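PDB 5GGY: Iron(III) ABC transporter, periplasmic iron-compound-binding protein from Vibrio cholerae, which probably binds ferric hydroxamate siderophores such as iron-loaded desferal in the periplasm and hands them to an ABC transporter for uptake of iron. Local coordinates for residues V162-F167 with Y184-L189; V173-E178 with S210-V215. All coordinates share one frame; numbering follows the deposited sequence.

Contact 1 of 2, residues V162-F167 with Y184-L189; sequences VVTLRF and YVLEQL
Leu186 pushes its forked end from the helix onto the strand, where it meets Val162 and Thr164. Its CG lies beside the backbone N and anti to the carbonyl carbon (chi1 -65°), and CD1 continues the extended chain (chi2 179°), so both methyls lead away from the helix. Each has its own work. CD2 comes to Val162 CG1 at 3.9 Å, crossing the valine at a slant, while CD1 sits 4.0 Å from Thr164 CG2 and 3.6 Å from the carbonyl oxygen Val162 O. Val162 meets the leucine with CG1 and CB, and a branched apolar residue suits a buried strand. Threonine is branched as well, and with OG1 anti to its backbone N (chi1 160°) it is the methyl that turns to the helix. Behind Leu186, Val185 packs on Ile271 of helix 262-276 and Leu189 on Leu147 of helix 130-154, while Glu187 OE1 is hydrogen-bonded to Ser57 OG of the second subunit. No hydrogen bond joins the strand to the helix here. Three buried residues hold this place by van der Waals contact and the exclusion of water, an attraction that helps to hold the helix against the sheet but is not strongly directional.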
loop_
_atom_site.group_PDB
_atom_site.type_symbol
_atom_site.label_atom_id
_atom_site.label_comp_id
_atom_site.label_asym_id
_atom_site.label_seq_id
_atom_site.Cartn_x
_atom_site.Cartn_y
_atom_site.Cartn_z
ATOM N N VAL A 162 1.510 17.298 -14.815
ATOM C CA VAL A 162 2.514 17.898 -13.943
ATOM C C VAL A 162 3.909 17.342 -14.215
ATOM O O VAL A 162 4.086 16.136 -14.381
ATOM C CB VAL A 162 2.171 17.674 -12.451
ATOM C CG1 VAL A 162 3.247 18.270 -11.551
ATOM C CG2 VAL A 162 0.816 18.272 -12.118
ATOM N N VAL A 163 4.894 18.230 -14.274
ATOM C CA VAL A 163 6.286 17.811 -14.316
ATOM C C VAL A 163 6.997 18.297 -13.051
ATOM O O VAL A 163 6.802 19.430 -12.606
ATOM C CB VAL A 163 7.012 18.332 -15.583
ATOM C CG1 VAL A 163 6.926 19.844 -15.679
ATOM C CG2 VAL A 163 8.458 17.866 -15.608
ATOM N N THR A 164 7.798 17.420 -12.458
ATOM C CA THR A 164 8.516 17.741 -11.228
ATOM C C THR A 164 10.023 17.774 -11.458
ATOM O O THR A 164 10.555 16.972 -12.225
ATOM C CB THR A 164 8.201 16.729 -10.122
ATOM O OG1 THR A 164 9.235 16.774 -9.133
ATOM C CG2 THR A 164 8.118 15.323 -10.702
ATOM N N LEU A 165 10.708 18.691 -10.780
ATOM C CA LEU A 165 12.153 18.804 -10.938
ATOM C C LEU A 165 12.835 19.532 -9.787
ATOM O O LEU A 165 12.191 20.149 -8.947
ATOM C CB LEU A 165 12.501 19.496 -12.275
ATOM C CG LEU A 165 12.091 20.915 -12.702
ATOM C CD1 LEU A 165 10.580 21.114 -12.716
ATOM C CD2 LEU A 165 12.771 22.015 -11.887
ATOM N N ARG A 166 14.158 19.427 -9.765
ATOM C CA ARG A 166 15.007 20.281 -8.946
ATOM C C ARG A 166 15.974 21.012 -9.872
ATOM O O ARG A 166 16.280 20.534 -10.965
ATOM C CB ARG A 166 15.784 19.476 -7.900
ATOM C CG ARG A 166 14.932 18.844 -6.810
ATOM C CD ARG A 166 15.814 18.174 -5.764
ATOM N NE ARG A 166 15.046 17.354 -4.829
ATOM C CZ ARG A 166 14.640 17.765 -3.633
ATOM N NH1 ARG A 166 13.947 16.949 -2.847
ATOM N NH2 ARG A 166 14.931 18.990 -3.218
ATOM N N PHE A 167 16.453 22.170 -9.437
ATOM C CA PHE A 167 17.417 22.929 -10.221
ATOM C C PHE A 167 18.844 22.460 -9.968
ATOM O O PHE A 167 19.302 22.442 -8.832
ATOM C CB PHE A 167 17.310 24.425 -9.909
ATOM C CG PHE A 167 16.128 25.100 -10.539
ATOM C CD1 PHE A 167 16.140 25.451 -11.879
ATOM C CD2 PHE A 167 15.004 25.386 -9.792
ATOM C CE1 PHE A 167 15.044 26.072 -12.456
ATOM C CE2 PHE A 167 13.911 26.006 -10.367
ATOM C CZ PHE A 167 13.932 26.349 -11.699
ATOM N N TYR A 184 5.778 8.434 -8.800
ATOM C CA TYR A 184 4.859 7.562 -8.082
ATOM C C TYR A 184 3.798 8.389 -7.369
ATOM O O TYR A 184 2.617 8.042 -7.367
ATOM C CB TYR A 184 5.633 6.693 -7.087
ATOM C CG TYR A 184 4.779 5.987 -6.050
ATOM C CD1 TYR A 184 4.487 6.588 -4.827
ATOM C CD2 TYR A 184 4.298 4.707 -6.278
ATOM C CE1 TYR A 184 3.718 5.943 -3.880
ATOM C CE2 TYR A 184 3.531 4.053 -5.336
ATOM C CZ TYR A 184 3.245 4.675 -4.137
ATOM O OH TYR A 184 2.480 4.030 -3.194
ATOM N N VAL A 185 4.240 9.484 -6.762
ATOM C CA VAL A 185 3.349 10.399 -6.062
ATOM C C VAL A 185 2.325 11.019 -7.016
ATOM O O VAL A 185 1.133 11.086 -6.703
ATOM C CB VAL A 185 4.149 11.514 -5.358
ATOM C CG1 VAL A 185 3.260 12.704 -5.032
ATOM C CG2 VAL A 185 4.833 10.972 -4.103
ATOM N N LEU A 186 2.795 11.462 -8.180
ATOM C CA LEU A 186 1.922 12.036 -9.202
ATOM C C LEU A 186 0.860 11.041 -9.663
ATOM O O LEU A 186 -0.323 11.374 -9.722
ATOM C CB LEU A 186 2.742 12.512 -10.403
ATOM C CG LEU A 186 3.715 13.671 -10.180
ATOM C CD1 LEU A 186 4.461 14.004 -11.464
ATOM C CD2 LEU A 186 2.982 14.891 -9.651
ATOM N N GLU A 187 1.287 9.825 -9.992
ATOM C CA GLU A 187 0.365 8.784 -10.440
ATOM C C GLU A 187 -0.649 8.434 -9.355
ATOM O O GLU A 187 -1.833 8.241 -9.632
ATOM C CB GLU A 187 1.131 7.527 -10.859
ATOM C CG GLU A 187 2.073 7.719 -12.034
ATOM C CD GLU A 187 2.894 6.477 -12.311
ATOM O OE1 GLU A 187 2.658 5.453 -11.638
ATOM O OE2 GLU A 187 3.775 6.522 -13.195
ATOM N N GLN A 188 -0.172 8.357 -8.119
ATOM C CA GLN A 188 -1.019 8.033 -6.980
ATOM C C GLN A 188 -1.977 9.180 -6.657
ATOM O O GLN A 188 -2.973 8.992 -5.956
ATOM C CB GLN A 188 -0.153 7.707 -5.760
ATOM C CG GLN A 188 -0.798 6.773 -4.759
ATOM C CD GLN A 188 -0.810 5.329 -5.222
ATOM O OE1 GLN A 188 -1.676 4.920 -5.996
ATOM N NE2 GLN A 188 0.151 4.546 -4.744
ATOM N N LEU A 189 -1.669 10.367 -7.169
ATOM C CA LEU A 189 -2.486 11.547 -6.910
ATOM C C LEU A 189 -3.495 11.780 -8.027
ATOM O O LEU A 189 -4.276 12.731 -7.982
ATOM C CB LEU A 189 -1.597 12.780 -6.738
ATOM C CG LEU A 189 -1.840 13.637 -5.498
ATOM C CD1 LEU A 189 -1.928 12.759 -4.265
ATOM C CD2 LEU A 189 -0.722 14.653 -5.354
#

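Contact 2 of 2, residues V173-E178 with S210-V215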
loop_
_atom_site.group_PDB
_atom_site.type_symbol
_atom_site.label_atom_id
_atom_site.label_comp_id
_atom_site.label_asym_id
_atom_site.label_seq_id
_atom_site.Cartn_x
_atom_site.Cartn_y
_atom_site.Cartn_z
ATOM N N VAL A 173 18.451 21.515 -15.218
ATOM C CA VAL A 173 17.335 20.976 -14.441
ATOM C C VAL A 173 17.389 19.450 -14.310
ATOM O O VAL A 173 17.765 18.753 -15.244
ATOM C CB VAL A 173 15.985 21.411 -15.075
ATOM C CG1 VAL A 173 14.963 20.290 -15.048
ATOM C CG2 VAL A 173 15.456 22.656 -14.387
ATOM N N PHE A 174 17.027 18.949 -13.131
ATOM C CA PHE A 174 16.890 17.514 -12.895
ATOM C C PHE A 174 15.434 17.080 -12.965
ATOM O O PHE A 174 14.711 17.170 -11.982
ATOM C CB PHE A 174 17.465 17.120 -11.532
ATOM C CG PHE A 174 18.964 17.161 -11.465
ATOM C CD1 PHE A 174 19.734 16.413 -12.341
ATOM C CD2 PHE A 174 19.602 17.927 -10.508
ATOM C CE1 PHE A 174 21.114 16.445 -12.274
ATOM C CE2 PHE A 174 20.980 17.961 -10.434
ATOM C CZ PHE A 174 21.738 17.222 -11.317
ATOM N N LEU A 175 15.009 16.612 -14.132
ATOM C CA LEU A 175 13.648 16.111 -14.302
ATOM C C LEU A 175 13.488 14.747 -13.648
ATOM O O LEU A 175 14.314 13.857 -13.843
ATOM C CB LEU A 175 13.277 16.015 -15.784
ATOM C CG LEU A 175 13.118 17.324 -16.557
ATOM C CD1 LEU A 175 12.734 17.041 -18.000
ATOM C CD2 LEU A 175 12.081 18.212 -15.891
ATOM N N TYR A 176 12.419 14.580 -12.877
ATOM C CA TYR A 176 12.169 13.302 -12.217
ATOM C C TYR A 176 11.505 12.315 -13.169
ATOM O O TYR A 176 10.492 12.622 -13.795
ATOM C CB TYR A 176 11.331 13.502 -10.951
ATOM C CG TYR A 176 12.166 14.050 -9.819
ATOM C CD1 TYR A 176 12.957 13.207 -9.047
ATOM C CD2 TYR A 176 12.198 15.411 -9.550
ATOM C CE1 TYR A 176 13.736 13.703 -8.024
ATOM C CE2 TYR A 176 12.976 15.915 -8.529
ATOM C CZ TYR A 176 13.742 15.058 -7.771
ATOM O OH TYR A 176 14.521 15.554 -6.754
ATOM N N THR A 177 12.097 11.129 -13.268
ATOM C CA THR A 177 11.732 10.159 -14.291
ATOM C C THR A 177 10.686 9.149 -13.821
ATOM O O THR A 177 10.156 9.255 -12.716
ATOM C CB THR A 177 12.976 9.397 -14.782
ATOM O OG1 THR A 177 13.465 8.546 -13.739
ATOM C CG2 THR A 177 14.074 10.375 -15.185
ATOM N N GLU A 178 10.409 8.167 -14.674
ATOM C CA GLU A 178 9.333 7.201 -14.452
ATOM C C GLU A 178 9.534 6.360 -13.193
ATOM O O GLU A 178 8.570 6.004 -12.517
ATOM C CB GLU A 178 9.196 6.280 -15.667
ATOM C CG GLU A 178 8.044 5.296 -15.581
ATOM C CD GLU A 178 8.006 4.335 -16.753
ATOM O OE1 GLU A 178 7.030 3.561 -16.855
ATOM O OE2 GLU A 178 8.951 4.355 -17.571
ATOM N N SER A 210 16.015 25.476 -20.982
ATOM C CA SER A 210 15.244 25.813 -22.175
ATOM C C SER A 210 14.344 24.671 -22.651
ATOM O O SER A 210 13.372 24.899 -23.372
ATOM C CB SER A 210 16.186 26.227 -23.304
ATOM O OG SER A 210 17.102 25.187 -23.604
ATOM N N GLU A 211 14.666 23.443 -22.248
ATOM C CA GLU A 211 13.875 22.278 -22.639
ATOM C C GLU A 211 12.478 22.308 -22.033
ATOM O O GLU A 211 11.575 21.630 -22.520
ATOM C CB GLU A 211 14.580 20.980 -22.237
ATOM C CG GLU A 211 15.703 20.558 -23.173
ATOM C CD GLU A 211 15.201 20.147 -24.548
ATOM O OE1 GLU A 211 14.017 19.765 -24.671
ATOM O OE2 GLU A 211 15.997 20.206 -25.509
ATOM N N LEU A 212 12.305 23.094 -20.975
ATOM C CA LEU A 212 11.005 23.209 -20.320
ATOM C C LEU A 212 10.011 24.002 -21.163
ATOM O O LEU A 212 8.837 24.108 -20.812
ATOM C CB LEU A 212 11.151 23.857 -18.941
ATOM C CG LEU A 212 11.905 23.051 -17.883
ATOM C CD1 LEU A 212 11.700 23.668 -16.511
ATOM C CD2 LEU A 212 11.456 21.601 -17.895
ATOM N N GLN A 213 10.481 24.559 -22.275
ATOM C CA GLN A 213 9.598 25.232 -23.223
ATOM C C GLN A 213 8.577 24.257 -23.798
ATOM O O GLN A 213 7.471 24.648 -24.166
ATOM C CB GLN A 213 10.394 25.874 -24.358
ATOM C CG GLN A 213 10.981 27.231 -24.031
ATOM C CD GLN A 213 11.714 27.833 -25.214
ATOM O OE1 GLN A 213 11.347 28.897 -25.713
ATOM N NE2 GLN A 213 12.756 27.149 -25.673
ATOM N N HIS A 214 8.952 22.982 -23.860
ATOM C CA HIS A 214 8.064 21.946 -24.377
ATOM C C HIS A 214 6.903 21.656 -23.432
ATOM O O HIS A 214 6.039 20.835 -23.738
ATOM C CB HIS A 214 8.846 20.659 -24.645
ATOM C CG HIS A 214 9.534 20.637 -25.974
ATOM N ND1 HIS A 214 10.845 20.233 -26.128
ATOM C CD2 HIS A 214 9.098 20.961 -27.212
ATOM C CE1 HIS A 214 11.183 20.315 -27.399
ATOM N NE2 HIS A 214 10.137 20.755 -28.082
ATOM N N VAL A 215 6.883 22.326 -22.285
ATOM C CA VAL A 215 5.785 22.172 -21.344
ATOM C C VAL A 215 4.745 23.271 -21.553
ATOM O O VAL A 215 4.605 24.183 -20.736
ATOM C CB VAL A 215 6.278 22.189 -19.884
ATOM C CG1 VAL A 215 5.175 21.719 -18.946
ATOM C CG2 VAL A 215 7.507 21.304 -19.734
#
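Leu175 and Leu212 share one conformation: in each, CG stands anti to the carbonyl carbon (chi1 -68° and -67°) and CD1 prolongs the extended chain, which leaves CD2 as the side branch. Reaching out from strand and turn in opposite directions, the two leucines slide past each other, and it is these side branches that meet, Leu175 CD2 and Leu212 CD2 lying 4.0 Å apart. The other branch of Leu212 tends toward Val173, a looser approach, with Val173 CG2 at 4.4 Å from Leu212 CD1. Val173 and Leu175, two positions apart on the strand, point to the same face of the sheet, and leucine fits the opposing place because its fork can serve both. All three are buried, and the contact is wholly apolar.

The turn that carries Leu212 is 3-10, and its shape is set by its own bonds. Gln213 N donates to Ser210 O at 3.1 Å and Val215 N to Leu212 O at 3.0 Å. The glutamine side chain folds back to the same carbonyl, Gln213 NE2 lying 3.3 Å from Ser210 O with an N-H...O angle of 153°; the two donors approach from opposite faces of the carbonyl plane. Glu211 forms a salt bridge with Arg208, and Leu212 also packs on Phe243 of helix 242-245.

A connection between strands 204-208 and 219-223 is thus folded over one face of the mixed sheet, with an apolar residue turned inward and polar ones outward. This is the C-terminal lobe of the FhuD-like periplasmic binding fold, whose two lobes are joined by the long helix 130-154.

From the N terminus the chain runs up strand 161-167, turns into antiparallel strand 172-176, and enters helix 181-188, whose end returns to the first strand: contact 1 closes this loop of 16 residues. Contact 2 closes a longer one of 31, leaving strand 172-176 and coming back after strand 204-208. Their segments alternate, so the loops cross rather than nest. The hairpin binds them directly: Arg166 O lies 2.8 Å from Phe174 N, Arg166 NE is 2.7 Å from Tyr176 OH, and Val163 CG2 packs on Leu175 CD2. Contact 1 ties helix 181-188 to one face of the sheet, and contact 2 ties the 3-10 turn to the other.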